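KLLA0C04147p (Kluyveromyces lactis, PDB 5H2A) probably binds and transfers sterols as a member of the OSBP family, the present chain being the ankyrin-repeat domain of the yeast protein Osh1. Local coordinates at residues A[52-57]-A[68-73]; A[158-163]-A[173-178]; A[213-218]-A[256-261]; A[222-227]-A[231-236]. One frame throughout, in Å; residues are numbered along the deposited sequence.

Contact 1: A[52-57]-A[68-73]; sequences ELILHY and KDIVQN
Ile54 opens the contact, at the start of helix 54-61, by sending its beta branch toward helix 64-74: CG2 meets Ile70 CD1 at 4.1 Å, the two side chains crossing at about a right angle. Both isoleucines have CG1 beside the backbone N, which in Ile70 (chi1 -70°) carries the long arm out to the far helix while CG2 remains behind for a second neighbour. That neighbour is Leu55. Its CD1 lies 4.1 Å from Ile70 CG2, the two chains running past each other in opposite directions, and 4.0 Å from Val71 CG2, so one leucine methyl sits against the branches of two successive residues. CG of Leu55 stands opposite its own backbone N (chi1 -169°), and in this way the branch reaches the facing helix although the CB bond does not aim there. His56 and Tyr57 turn to other parts of the protein: NE2 of His56 bonds Asn96 O, and the Tyr57 hydroxyl bonds Lys16 NZ. The four touching residues are buried and no hydrogen bond joins the segments, two roughly antiparallel helices meeting through aliphatic branches, consistent with the helix-turn-helix pairs of ankyrin-type folds. Helices 12-25 and 28-38 cover Ile54, through Leu19 and Ile35, and Leu31 of helix 28-38 touches Ile70; Leu55 rests on Pro98 at the start of helix 98-104.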
loop_
_atom_site.group_PDB
_atom_site.type_symbol
_atom_site.label_atom_id
_atom_site.label_comp_id
_atom_site.label_asym_id
_atom_site.label_seq_id
_atom_site.Cartn_x
_atom_site.Cartn_y
_atom_site.Cartn_z
ATOM N N GLU A 52 10.200 13.952 9.702
ATOM C CA GLU A 52 9.477 13.021 8.847
ATOM C C GLU A 52 8.770 13.709 7.671
ATOM O O GLU A 52 8.248 13.008 6.804
ATOM C CB GLU A 52 8.484 12.200 9.684
ATOM C CG GLU A 52 7.389 12.989 10.361
ATOM C CD GLU A 52 6.635 12.159 11.410
ATOM O OE1 GLU A 52 5.556 12.620 11.851
ATOM O OE2 GLU A 52 7.128 11.063 11.792
ATOM N N LEU A 53 8.784 15.037 7.591
ATOM C CA LEU A 53 8.245 15.762 6.450
ATOM C C LEU A 53 9.310 16.221 5.464
ATOM O O LEU A 53 8.983 16.962 4.536
ATOM C CB LEU A 53 7.451 16.991 6.931
ATOM C CG LEU A 53 6.214 16.720 7.804
ATOM C CD1 LEU A 53 5.551 18.014 8.266
ATOM C CD2 LEU A 53 5.221 15.850 7.047
ATOM N N ILE A 54 10.573 15.831 5.654
ATOM C CA ILE A 54 11.655 16.382 4.834
ATOM C C ILE A 54 11.403 16.128 3.356
ATOM O O ILE A 54 11.691 16.985 2.508
ATOM C CB ILE A 54 13.010 15.800 5.271
ATOM C CG1 ILE A 54 13.514 16.503 6.529
ATOM C CG2 ILE A 54 14.061 15.963 4.159
ATOM C CD1 ILE A 54 14.785 15.851 7.071
ATOM N N LEU A 55 10.860 14.950 3.013
ATOM C CA LEU A 55 10.584 14.717 1.597
ATOM C C LEU A 55 9.460 15.620 1.091
ATOM O O LEU A 55 9.496 16.057 -0.066
ATOM C CB LEU A 55 10.258 13.238 1.343
ATOM C CG LEU A 55 10.200 12.769 -0.109
ATOM C CD1 LEU A 55 11.439 13.191 -0.902
ATOM C CD2 LEU A 55 10.035 11.230 -0.151
ATOM N N HIS A 56 8.453 15.912 1.920
ATOM C CA HIS A 56 7.448 16.900 1.524
ATOM C C HIS A 56 8.091 18.249 1.237
ATOM O O HIS A 56 7.831 18.870 0.193
ATOM C CB HIS A 56 6.391 17.070 2.612
ATOM C CG HIS A 56 5.570 15.852 2.876
ATOM N ND1 HIS A 56 6.070 14.732 3.508
ATOM C CD2 HIS A 56 4.261 15.601 2.636
ATOM C CE1 HIS A 56 5.109 13.833 3.627
ATOM N NE2 HIS A 56 3.996 14.343 3.117
ATOM N N TYR A 57 8.932 18.734 2.164
ATOM C CA TYR A 57 9.565 20.033 1.949
ATOM C C TYR A 57 10.485 20.005 0.739
ATOM O O TYR A 57 10.549 20.979 -0.014
ATOM C CB TYR A 57 10.343 20.461 3.199
ATOM C CG TYR A 57 9.438 20.748 4.382
ATOM C CD1 TYR A 57 8.348 21.594 4.247
ATOM C CD2 TYR A 57 9.668 20.158 5.617
ATOM C CE1 TYR A 57 7.513 21.863 5.330
ATOM C CE2 TYR A 57 8.836 20.411 6.699
ATOM C CZ TYR A 57 7.766 21.264 6.545
ATOM O OH TYR A 57 6.955 21.533 7.617
ATOM N N LYS A 68 16.254 12.942 -5.326
ATOM C CA LYS A 68 16.700 11.580 -5.648
ATOM C C LYS A 68 17.613 11.005 -4.581
ATOM O O LYS A 68 17.503 9.822 -4.228
ATOM C CB LYS A 68 17.417 11.554 -6.997
ATOM C CG LYS A 68 16.466 11.651 -8.172
ATOM C CD LYS A 68 17.232 11.954 -9.461
ATOM C CE LYS A 68 16.285 12.226 -10.610
ATOM N NZ LYS A 68 17.059 12.448 -11.870
ATOM N N ASP A 69 18.550 11.811 -4.088
ATOM C CA ASP A 69 19.458 11.341 -3.049
ATOM C C ASP A 69 18.704 10.988 -1.770
ATOM O O ASP A 69 19.024 9.992 -1.102
ATOM C CB ASP A 69 20.514 12.419 -2.756
ATOM C CG ASP A 69 21.591 12.512 -3.838
ATOM O OD1 ASP A 69 21.802 11.520 -4.560
ATOM O OD2 ASP A 69 22.234 13.587 -3.959
ATOM N N ILE A 70 17.754 11.840 -1.366
ATOM C CA ILE A 70 16.952 11.551 -0.177
ATOM C C ILE A 70 16.185 10.248 -0.363
ATOM O O ILE A 70 16.138 9.395 0.533
ATOM C CB ILE A 70 15.991 12.721 0.121
ATOM C CG1 ILE A 70 16.765 13.955 0.614
ATOM C CG2 ILE A 70 14.934 12.302 1.149
ATOM C CD1 ILE A 70 15.910 15.243 0.531
ATOM N N VAL A 71 15.557 10.082 -1.531
ATOM C CA VAL A 71 14.761 8.880 -1.788
ATOM C C VAL A 71 15.657 7.649 -1.786
ATOM O O VAL A 71 15.346 6.632 -1.152
ATOM C CB VAL A 71 13.994 9.014 -3.117
ATOM C CG1 VAL A 71 13.438 7.643 -3.556
ATOM C CG2 VAL A 71 12.875 10.075 -2.996
ATOM N N GLN A 72 16.799 7.731 -2.481
ATOM C CA GLN A 72 17.665 6.561 -2.593
ATOM C C GLN A 72 18.269 6.179 -1.247
ATOM O O GLN A 72 18.387 4.987 -0.927
ATOM C CB GLN A 72 18.763 6.821 -3.625
ATOM C CG GLN A 72 19.678 5.625 -3.841
ATOM C CD GLN A 72 18.907 4.342 -4.133
ATOM O OE1 GLN A 72 18.158 4.261 -5.113
ATOM N NE2 GLN A 72 19.085 3.334 -3.278
ATOM N N ASN A 73 18.646 7.164 -0.437
ATOM C CA ASN A 73 19.414 6.876 0.774
ATOM C C ASN A 73 18.579 6.710 2.039
ATOM O O ASN A 73 19.035 6.032 2.974
ATOM C CB ASN A 73 20.454 7.968 0.996
ATOM C CG ASN A 73 21.523 7.946 -0.072
ATOM O OD1 ASN A 73 22.143 6.911 -0.306
ATOM N ND2 ASN A 73 21.691 9.056 -0.772
#

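Contact 2: A[158-163]-A[173-178]; sequences QEFRQA and NSILSN
Ile175 carries nearly the whole contact with Glu159, Phe160 and Ala163. Its CD1 lies 3.7 Å from Glu159 CG, 3.8 Å from Phe160 CA and 4.1 Å from Ala163 CB, while it meets the Phe160 ring at the edge, near the ring plane. CG1 beside the backbone N (chi1 -68°) aims this tip at the facing helix and brings CG2 to 4.1 Å from Phe160 CD1. Glu159 runs extended alongside in the opposite direction, and its OE1 bonds His171 NE2; with an alanine in its place, that histidine would probably lose its carboxylate mate and one flank of the isoleucine would be uncovered. Helices 139-165 and 169-176 thus form a roughly antiparallel helix-turn-helix, consistent with the ankyrin-type stack. Next along, Leu176 turns to Trp213 of helix 208-215 and to His217 just beyond it. Ser177 then folds back, its OG donating to Ser174 O at 2.6 Å, an oxygen that also accepts Ser177 N. Asn178 is the N-cap of the next helix, its OD1 accepting Arg180 N.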
loop_
_atom_site.group_PDB
_atom_site.type_symbol
_atom_site.label_atom_id
_atom_site.label_comp_id
_atom_site.label_asym_id
_atom_site.label_seq_id
_atom_site.Cartn_x
_atom_site.Cartn_y
_atom_site.Cartn_z
ATOM N N GLN A 158 -0.498 -10.201 -12.588
ATOM C CA GLN A 158 0.183 -11.391 -13.102
ATOM C C GLN A 158 0.943 -12.109 -11.989
ATOM O O GLN A 158 0.906 -13.350 -11.889
ATOM C CB GLN A 158 1.112 -10.970 -14.247
ATOM C CG GLN A 158 1.848 -12.082 -14.968
ATOM C CD GLN A 158 2.659 -11.516 -16.132
ATOM O OE1 GLN A 158 3.687 -10.863 -15.925
ATOM N NE2 GLN A 158 2.174 -11.721 -17.355
ATOM N N GLU A 159 1.610 -11.346 -11.118
ATOM C CA GLU A 159 2.294 -11.943 -9.973
ATOM C C GLU A 159 1.302 -12.628 -9.027
ATOM O O GLU A 159 1.573 -13.727 -8.522
ATOM C CB GLU A 159 3.105 -10.869 -9.241
ATOM C CG GLU A 159 3.882 -11.409 -8.050
ATOM C CD GLU A 159 4.815 -10.375 -7.419
ATOM O OE1 GLU A 159 5.417 -10.674 -6.366
ATOM O OE2 GLU A 159 4.956 -9.270 -7.981
ATOM N N PHE A 160 0.143 -11.992 -8.786
ATOM C CA PHE A 160 -0.912 -12.586 -7.958
ATOM C C PHE A 160 -1.350 -13.933 -8.532
ATOM O O PHE A 160 -1.409 -14.944 -7.821
ATOM C CB PHE A 160 -2.091 -11.601 -7.892
ATOM C CG PHE A 160 -3.018 -11.763 -6.687
ATOM C CD1 PHE A 160 -2.540 -12.110 -5.439
ATOM C CD2 PHE A 160 -4.372 -11.453 -6.813
ATOM C CE1 PHE A 160 -3.412 -12.199 -4.345
ATOM C CE2 PHE A 160 -5.240 -11.537 -5.729
ATOM C CZ PHE A 160 -4.761 -11.909 -4.497
ATOM N N ARG A 161 -1.638 -13.963 -9.836
ATOM C CA ARG A 161 -2.043 -15.206 -10.496
ATOM C C ARG A 161 -0.962 -16.279 -10.377
ATOM O O ARG A 161 -1.262 -17.460 -10.145
ATOM C CB ARG A 161 -2.377 -14.897 -11.959
ATOM C CG ARG A 161 -2.858 -16.074 -12.808
ATOM C CD ARG A 161 -4.198 -16.612 -12.300
ATOM N NE ARG A 161 -4.019 -17.834 -11.514
ATOM C CZ ARG A 161 -5.032 -18.587 -11.104
ATOM N NH1 ARG A 161 -6.276 -18.210 -11.391
ATOM N NH2 ARG A 161 -4.800 -19.698 -10.416
ATOM N N GLN A 162 0.308 -15.881 -10.508
ATOM C CA GLN A 162 1.416 -16.821 -10.364
ATOM C C GLN A 162 1.486 -17.403 -8.953
ATOM O O GLN A 162 1.753 -18.601 -8.771
ATOM C CB GLN A 162 2.730 -16.117 -10.721
ATOM C CG GLN A 162 3.905 -17.078 -10.887
ATOM C CD GLN A 162 3.643 -18.132 -11.959
ATOM O OE1 GLN A 162 3.197 -17.812 -13.064
ATOM N NE2 GLN A 162 3.907 -19.395 -11.630
ATOM N N ALA A 163 1.287 -16.570 -7.935
ATOM C CA ALA A 163 1.297 -17.075 -6.570
ATOM C C ALA A 163 0.181 -18.086 -6.345
ATOM O O ALA A 163 0.386 -19.083 -5.644
ATOM C CB ALA A 163 1.181 -15.921 -5.563
ATOM N N ASN A 173 0.780 -13.728 0.782
ATOM C CA ASN A 173 0.800 -12.835 1.940
ATOM C C ASN A 173 1.704 -11.638 1.697
ATOM O O ASN A 173 1.379 -10.514 2.099
ATOM C CB ASN A 173 1.245 -13.608 3.181
ATOM C CG ASN A 173 0.115 -14.388 3.812
ATOM O OD1 ASN A 173 -1.049 -14.022 3.683
ATOM N ND2 ASN A 173 0.453 -15.455 4.516
ATOM N N SER A 174 2.850 -11.865 1.055
ATOM C CA SER A 174 3.764 -10.769 0.746
ATOM C C SER A 174 3.115 -9.766 -0.199
ATOM O O SER A 174 3.218 -8.544 0.004
ATOM C CB SER A 174 5.055 -11.330 0.141
ATOM O OG SER A 174 5.957 -10.286 -0.161
ATOM N N ILE A 175 2.410 -10.259 -1.219
ATOM C CA ILE A 175 1.727 -9.358 -2.152
ATOM C C ILE A 175 0.727 -8.480 -1.411
ATOM O O ILE A 175 0.679 -7.259 -1.605
ATOM C CB ILE A 175 1.051 -10.163 -3.277
ATOM C CG1 ILE A 175 2.120 -10.802 -4.171
ATOM C CG2 ILE A 175 0.157 -9.277 -4.096
ATOM C CD1 ILE A 175 1.557 -11.806 -5.197
ATOM N N LEU A 176 -0.092 -9.080 -0.551
ATOM C CA LEU A 176 -1.115 -8.277 0.106
ATOM C C LEU A 176 -0.591 -7.497 1.303
ATOM O O LEU A 176 -1.343 -6.695 1.861
ATOM C CB LEU A 176 -2.302 -9.157 0.528
ATOM C CG LEU A 176 -3.190 -9.667 -0.615
ATOM C CD1 LEU A 176 -4.498 -10.197 -0.054
ATOM C CD2 LEU A 176 -3.465 -8.573 -1.645
ATOM N N SER A 177 0.677 -7.679 1.692
ATOM C CA SER A 177 1.233 -6.854 2.762
ATOM C C SER A 177 1.508 -5.421 2.306
ATOM O O SER A 177 1.714 -4.547 3.154
ATOM C CB SER A 177 2.513 -7.495 3.315
ATOM O OG SER A 177 3.569 -7.455 2.367
ATOM N N ASN A 178 1.530 -5.163 0.996
ATOM C CA ASN A 178 1.628 -3.805 0.462
ATOM C C ASN A 178 0.221 -3.237 0.358
ATOM O O ASN A 178 -0.581 -3.737 -0.449
ATOM C CB ASN A 178 2.305 -3.833 -0.910
ATOM C CG ASN A 178 2.466 -2.450 -1.541
ATOM O OD1 ASN A 178 1.844 -1.472 -1.127
ATOM N ND2 ASN A 178 3.299 -2.377 -2.567
#

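Contact 3: A[213-218]-A[256-261]; sequences WILDHG and KMLEKA
Leu215 and Ala261 bring the backbones closest, with CA atoms 6.7 Å apart, where helix 208-215 ends and helix 249-268 passes by. Leu215 points into that helix and spreads its two methyls over it. CD2 lies 3.6 Å from Ala261 CB; CD1 touches Met257 CE and the Met257 carbonyl O, each at 3.7 Å, and Leu258 CD2 at 4.1 Å. A bend at chi3 (29°) turns the methionine's CE back toward the leucine. The run Leu-Asp-His-Gly, with Gly218 at positive phi, is consistent with the helix end and loop start of ankyrin-type folds. His217 bridges the helix end: its ND1 donates to Trp213 O at 2.8 Å and 158°, the acceptor lying in the imidazole plane. The same ND1 sits over the centre of the indole face, while Trp213 NE1 bonds Asn173. At the edge of the contact, Asp216 and Lys260 stay beyond salt-bridge range; the lysine pairs with Glu264.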
loop_
_atom_site.group_PDB
_atom_site.type_symbol
_atom_site.label_atom_id
_atom_site.label_comp_id
_atom_site.label_asym_id
_atom_site.label_seq_id
_atom_site.Cartn_x
_atom_site.Cartn_y
_atom_site.Cartn_z
ATOM N N TRP A 213 -7.435 -19.119 2.523
ATOM C CA TRP A 213 -6.684 -17.890 2.292
ATOM C C TRP A 213 -7.518 -16.882 1.518
ATOM O O TRP A 213 -7.577 -15.692 1.878
ATOM C CB TRP A 213 -5.374 -18.196 1.547
ATOM C CG TRP A 213 -4.494 -16.984 1.543
ATOM C CD1 TRP A 213 -3.551 -16.657 2.478
ATOM C CD2 TRP A 213 -4.540 -15.889 0.617
ATOM N NE1 TRP A 213 -2.976 -15.439 2.168
ATOM C CE2 TRP A 213 -3.570 -14.944 1.035
ATOM C CE3 TRP A 213 -5.296 -15.617 -0.533
ATOM C CZ2 TRP A 213 -3.338 -13.756 0.344
ATOM C CZ3 TRP A 213 -5.057 -14.442 -1.220
ATOM C CH2 TRP A 213 -4.092 -13.521 -0.776
ATOM N N ILE A 214 -8.177 -17.336 0.444
ATOM C CA ILE A 214 -9.020 -16.433 -0.339
ATOM C C ILE A 214 -10.119 -15.839 0.540
ATOM O O ILE A 214 -10.350 -14.625 0.537
ATOM C CB ILE A 214 -9.611 -17.168 -1.556
ATOM C CG1 ILE A 214 -8.502 -17.526 -2.549
ATOM C CG2 ILE A 214 -10.677 -16.318 -2.237
ATOM C CD1 ILE A 214 -8.942 -18.578 -3.578
ATOM N N LEU A 215 -10.795 -16.688 1.330
ATOM C CA LEU A 215 -11.883 -16.178 2.172
ATOM C C LEU A 215 -11.369 -15.252 3.272
ATOM O O LEU A 215 -12.104 -14.370 3.730
ATOM C CB LEU A 215 -12.681 -17.335 2.775
ATOM C CG LEU A 215 -13.521 -18.130 1.768
ATOM C CD1 LEU A 215 -14.128 -19.382 2.411
ATOM C CD2 LEU A 215 -14.604 -17.263 1.129
ATOM N N ASP A 216 -10.120 -15.420 3.704
ATOM C CA ASP A 216 -9.553 -14.497 4.684
ATOM C C ASP A 216 -9.036 -13.208 4.065
ATOM O O ASP A 216 -8.599 -12.323 4.807
ATOM C CB ASP A 216 -8.425 -15.167 5.462
ATOM C CG ASP A 216 -8.926 -16.247 6.390
ATOM O OD1 ASP A 216 -10.151 -16.286 6.651
ATOM O OD2 ASP A 216 -8.100 -17.056 6.862
ATOM N N HIS A 217 -9.084 -13.063 2.745
ATOM C CA HIS A 217 -8.547 -11.872 2.093
ATOM C C HIS A 217 -9.539 -11.281 1.108
ATOM O O HIS A 217 -9.170 -10.801 0.031
ATOM C CB HIS A 217 -7.210 -12.185 1.431
ATOM C CG HIS A 217 -6.120 -12.445 2.420
ATOM N ND1 HIS A 217 -5.940 -13.673 3.024
ATOM C CD2 HIS A 217 -5.198 -11.617 2.965
ATOM C CE1 HIS A 217 -4.929 -13.597 3.873
ATOM N NE2 HIS A 217 -4.452 -12.365 3.845
ATOM N N GLY A 218 -10.817 -11.300 1.467
ATOM C CA GLY A 218 -11.825 -10.573 0.733
ATOM C C GLY A 218 -12.602 -11.359 -0.290
ATOM O O GLY A 218 -13.456 -10.773 -0.965
ATOM N N LYS A 256 -18.695 -25.526 5.258
ATOM C CA LYS A 256 -18.709 -24.753 6.503
ATOM C C LYS A 256 -17.978 -23.428 6.341
ATOM O O LYS A 256 -18.430 -22.388 6.843
ATOM C CB LYS A 256 -18.077 -25.570 7.635
ATOM C CG LYS A 256 -18.944 -26.730 8.130
ATOM C CD LYS A 256 -18.406 -27.292 9.445
ATOM C CE LYS A 256 -18.932 -28.696 9.712
ATOM N NZ LYS A 256 -20.418 -28.707 9.860
ATOM N N MET A 257 -16.838 -23.445 5.651
ATOM C CA MET A 257 -16.094 -22.207 5.409
ATOM C C MET A 257 -16.903 -21.226 4.571
ATOM O O MET A 257 -16.885 -20.010 4.822
ATOM C CB MET A 257 -14.781 -22.520 4.693
ATOM C CG MET A 257 -13.778 -23.315 5.483
ATOM S SD MET A 257 -12.557 -24.001 4.346
ATOM C CE MET A 257 -12.651 -22.728 3.083
ATOM N N LEU A 258 -17.604 -21.730 3.557
ATOM C CA LEU A 258 -18.376 -20.838 2.690
ATOM C C LEU A 258 -19.586 -20.273 3.418
ATOM O O LEU A 258 -19.953 -19.108 3.209
ATOM C CB LEU A 258 -18.806 -21.586 1.428
ATOM C CG LEU A 258 -17.632 -21.870 0.477
ATOM C CD1 LEU A 258 -18.048 -22.842 -0.610
ATOM C CD2 LEU A 258 -17.152 -20.537 -0.128
ATOM N N GLU A 259 -20.212 -21.083 4.276
ATOM C CA GLU A 259 -21.361 -20.617 5.040
ATOM C C GLU A 259 -20.956 -19.540 6.034
ATOM O O GLU A 259 -21.641 -18.516 6.158
ATOM C CB GLU A 259 -22.029 -21.797 5.749
ATOM C CG GLU A 259 -22.890 -22.633 4.841
ATOM C CD GLU A 259 -23.351 -23.950 5.490
ATOM O OE1 GLU A 259 -22.897 -24.276 6.612
ATOM O OE2 GLU A 259 -24.165 -24.657 4.864
ATOM N N LYS A 260 -19.827 -19.729 6.721
ATOM C CA LYS A 260 -19.345 -18.701 7.633
ATOM C C LYS A 260 -18.947 -17.435 6.875
ATOM O O LYS A 260 -19.219 -16.315 7.329
ATOM C CB LYS A 260 -18.177 -19.244 8.448
ATOM C CG LYS A 260 -17.511 -18.216 9.343
ATOM C CD LYS A 260 -16.101 -18.648 9.731
ATOM C CE LYS A 260 -15.104 -17.485 9.619
ATOM N NZ LYS A 260 -14.998 -16.935 8.223
ATOM N N ALA A 261 -18.308 -17.588 5.711
ATOM C CA ALA A 261 -17.940 -16.415 4.919
ATOM C C ALA A 261 -19.179 -15.657 4.449
ATOM O O ALA A 261 -19.181 -14.418 4.388
ATOM C CB ALA A 261 -17.072 -16.837 3.731
#

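Contact 4: A[222-227]-A[231-236]; sequences FKRDSR and PIDLLK
Lys223 and Pro231 make the nearest approach between these two loop segments, the carbonyl O of Lys223 lying 3.5 Å from the proline's CD in a van der Waals contact. Two residues on, Asp225 spans the loop with one short side chain. Its CB leaves the backbone toward 231-236, and CG stands beside both the backbone N and the carbonyl carbon (chi1 63°), which keeps the carboxylate close to the backbone N-H groups of the following turn. OD1 takes the backbone N of Lys229 and, in a weak and bent bond, the N of Arg227 at 2.9 Å, gathering the chain around the turn. OD2, whose position is less certain, faces Leu234 CD2 at 4.2 Å, and its salt bridge to Arg227 NH2 at 3.6 Å is doubtful for that reason. Arg224, the residue before Asp225, is extended beyond CG and carries NH1 to 4.3 Å from Asp233 OD2. At this distance it is a charge attraction beyond salt-bridge range; each group has a firmer partner: NH1 bonds Gly228 O, and the carboxylate accepts Leu230 N. Pro231 and Leu234 rest on His200 of helix 198-204. An aspartate three residues before a glycine, then a leucine-proline-isoleucine-aspartate run in the place of threonine-proline-leucine-histidine, with a 3-10 turn starting after the proline, is consistent with the loop and helix start of a degenerate ankyrin repeat.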
loop_
_atom_site.group_PDB
_atom_site.type_symbol
_atom_site.label_atom_id
_atom_site.label_comp_id
_atom_site.label_asym_id
_atom_site.label_seq_id
_atom_site.Cartn_x
_atom_site.Cartn_y
_atom_site.Cartn_z
ATOM N N PHE A 222 -20.762 -14.515 -2.332
ATOM C CA PHE A 222 -21.990 -14.187 -3.041
ATOM C C PHE A 222 -21.766 -13.899 -4.518
ATOM O O PHE A 222 -22.745 -13.787 -5.264
ATOM C CB PHE A 222 -22.671 -12.977 -2.386
ATOM C CG PHE A 222 -23.186 -13.247 -0.997
ATOM C CD1 PHE A 222 -23.734 -14.482 -0.677
ATOM C CD2 PHE A 222 -23.123 -12.271 -0.014
ATOM C CE1 PHE A 222 -24.220 -14.740 0.601
ATOM C CE2 PHE A 222 -23.596 -12.521 1.272
ATOM C CZ PHE A 222 -24.153 -13.763 1.577
ATOM N N LYS A 223 -20.517 -13.786 -4.962
ATOM C CA LYS A 223 -20.258 -13.524 -6.375
ATOM C C LYS A 223 -20.532 -14.776 -7.194
ATOM O O LYS A 223 -19.932 -15.834 -6.962
ATOM C CB LYS A 223 -18.823 -13.028 -6.570
ATOM C CG LYS A 223 -18.465 -12.753 -8.027
ATOM C CD LYS A 223 -18.026 -11.316 -8.259
ATOM C CE LYS A 223 -17.694 -11.087 -9.727
ATOM N NZ LYS A 223 -16.821 -9.888 -9.914
ATOM N N ARG A 224 -21.468 -14.670 -8.132
ATOM C CA ARG A 224 -21.804 -15.816 -8.954
ATOM C C ARG A 224 -20.815 -15.941 -10.103
ATOM O O ARG A 224 -20.139 -14.982 -10.488
ATOM C CB ARG A 224 -23.234 -15.690 -9.485
ATOM C CG ARG A 224 -24.245 -15.432 -8.380
ATOM C CD ARG A 224 -25.675 -15.354 -8.891
ATOM N NE ARG A 224 -26.599 -15.333 -7.762
ATOM C CZ ARG A 224 -27.138 -16.423 -7.228
ATOM N NH1 ARG A 224 -26.862 -17.616 -7.740
ATOM N NH2 ARG A 224 -27.955 -16.323 -6.189
ATOM N N ASP A 225 -20.715 -17.149 -10.639
ATOM C CA ASP A 225 -19.914 -17.341 -11.835
ATOM C C ASP A 225 -20.725 -16.943 -13.068
ATOM O O ASP A 225 -21.878 -16.509 -12.974
ATOM C CB ASP A 225 -19.401 -18.782 -11.918
ATOM C CG ASP A 225 -20.513 -19.824 -12.038
ATOM O OD1 ASP A 225 -21.655 -19.518 -12.451
ATOM O OD2 ASP A 225 -20.224 -20.995 -11.718
ATOM N N SER A 226 -20.122 -17.108 -14.246
ATOM C CA SER A 226 -20.777 -16.675 -15.476
ATOM C C SER A 226 -22.060 -17.447 -15.747
ATOM O O SER A 226 -22.900 -16.976 -16.523
ATOM C CB SER A 226 -19.818 -16.813 -16.664
ATOM O OG SER A 226 -19.533 -18.180 -16.949
ATOM N N ARG A 227 -22.228 -18.619 -15.132
ATOM C CA ARG A 227 -23.429 -19.431 -15.271
ATOM C C ARG A 227 -24.449 -19.172 -14.169
ATOM O O ARG A 227 -25.483 -19.844 -14.126
ATOM C CB ARG A 227 -23.061 -20.912 -15.303
ATOM C CG ARG A 227 -22.355 -21.335 -16.589
ATOM C CD ARG A 227 -21.332 -22.435 -16.341
ATOM N NE ARG A 227 -20.299 -22.014 -15.394
ATOM C CZ ARG A 227 -19.269 -21.230 -15.706
ATOM N NH1 ARG A 227 -19.130 -20.772 -16.945
ATOM N NH2 ARG A 227 -18.373 -20.904 -14.781
ATOM N N PRO A 231 -20.243 -20.182 -5.368
ATOM C CA PRO A 231 -19.259 -21.226 -5.033
ATOM C C PRO A 231 -19.844 -22.391 -4.244
ATOM O O PRO A 231 -19.503 -23.552 -4.506
ATOM C CB PRO A 231 -18.209 -20.449 -4.225
ATOM C CG PRO A 231 -18.250 -19.066 -4.837
ATOM C CD PRO A 231 -19.722 -18.827 -5.103
ATOM N N ILE A 232 -20.733 -22.114 -3.289
ATOM C CA ILE A 232 -21.292 -23.203 -2.494
ATOM C C ILE A 232 -22.219 -24.090 -3.332
ATOM O O ILE A 232 -22.370 -25.283 -3.036
ATOM C CB ILE A 232 -21.993 -22.627 -1.247
ATOM C CG1 ILE A 232 -22.217 -23.736 -0.200
ATOM C CG2 ILE A 232 -23.292 -21.919 -1.646
ATOM C CD1 ILE A 232 -22.679 -23.224 1.156
ATOM N N ASP A 233 -22.828 -23.553 -4.399
ATOM C CA ASP A 233 -23.620 -24.385 -5.308
ATOM C C ASP A 233 -22.780 -25.426 -6.033
ATOM O O ASP A 233 -23.341 -26.344 -6.641
ATOM C CB ASP A 233 -24.329 -23.539 -6.380
ATOM C CG ASP A 233 -25.331 -22.552 -5.801
ATOM O OD1 ASP A 233 -25.928 -22.861 -4.745
ATOM O OD2 ASP A 233 -25.525 -21.469 -6.418
ATOM N N LEU A 234 -21.453 -25.281 -6.041
ATOM C CA LEU A 234 -20.605 -26.220 -6.771
ATOM C C LEU A 234 -20.377 -27.518 -6.013
ATOM O O LEU A 234 -19.900 -28.484 -6.611
ATOM C CB LEU A 234 -19.252 -25.566 -7.090
ATOM C CG LEU A 234 -19.349 -24.194 -7.759
ATOM C CD1 LEU A 234 -17.974 -23.544 -7.892
ATOM C CD2 LEU A 234 -20.019 -24.319 -9.114
ATOM N N LEU A 235 -20.695 -27.556 -4.718
ATOM C CA LEU A 235 -20.526 -28.752 -3.905
ATOM C C LEU A 235 -21.845 -29.513 -3.823
ATOM O O LEU A 235 -22.863 -28.953 -3.394
ATOM C CB LEU A 235 -20.051 -28.376 -2.501
ATOM C CG LEU A 235 -18.801 -27.501 -2.466
ATOM C CD1 LEU A 235 -18.525 -27.019 -1.051
ATOM C CD2 LEU A 235 -17.628 -28.303 -3.010
ATOM N N LYS A 236 -21.816 -30.789 -4.204
ATOM C CA LYS A 236 -23.020 -31.617 -4.192
ATOM C C LYS A 236 -23.533 -31.845 -2.775
ATOM O O LYS A 236 -22.757 -32.038 -1.835
ATOM C CB LYS A 236 -22.745 -32.969 -4.853
ATOM C CG LYS A 236 -23.389 -33.149 -6.213
ATOM C CD LYS A 236 -22.922 -32.092 -7.189
ATOM C CE LYS A 236 -23.513 -32.331 -8.569
ATOM N NZ LYS A 236 -22.641 -33.266 -9.361
#

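In the fold
From the N terminus, contact 1 closes the short loop between helices 54-61 and 64-74, and contact 2 does the same for helices 139-165 and 169-176; these two follow in series, with centres about 28 Å apart. Contact 3 is of longer range, tying helix 208-215 to the C-terminal helix 249-268, and contact 4 falls wholly within the loop that it spans. Contacts 2 and 3 touch through Asn173 and Leu176 against Trp213 and His217, while contacts 3 and 4 meet where Leu258 and Glu259 pack on Ile232. Contacts 2, 3 and 4 therefore form a connected series, whereas contact 1 lies across the chain's centre from contacts 3 and 4.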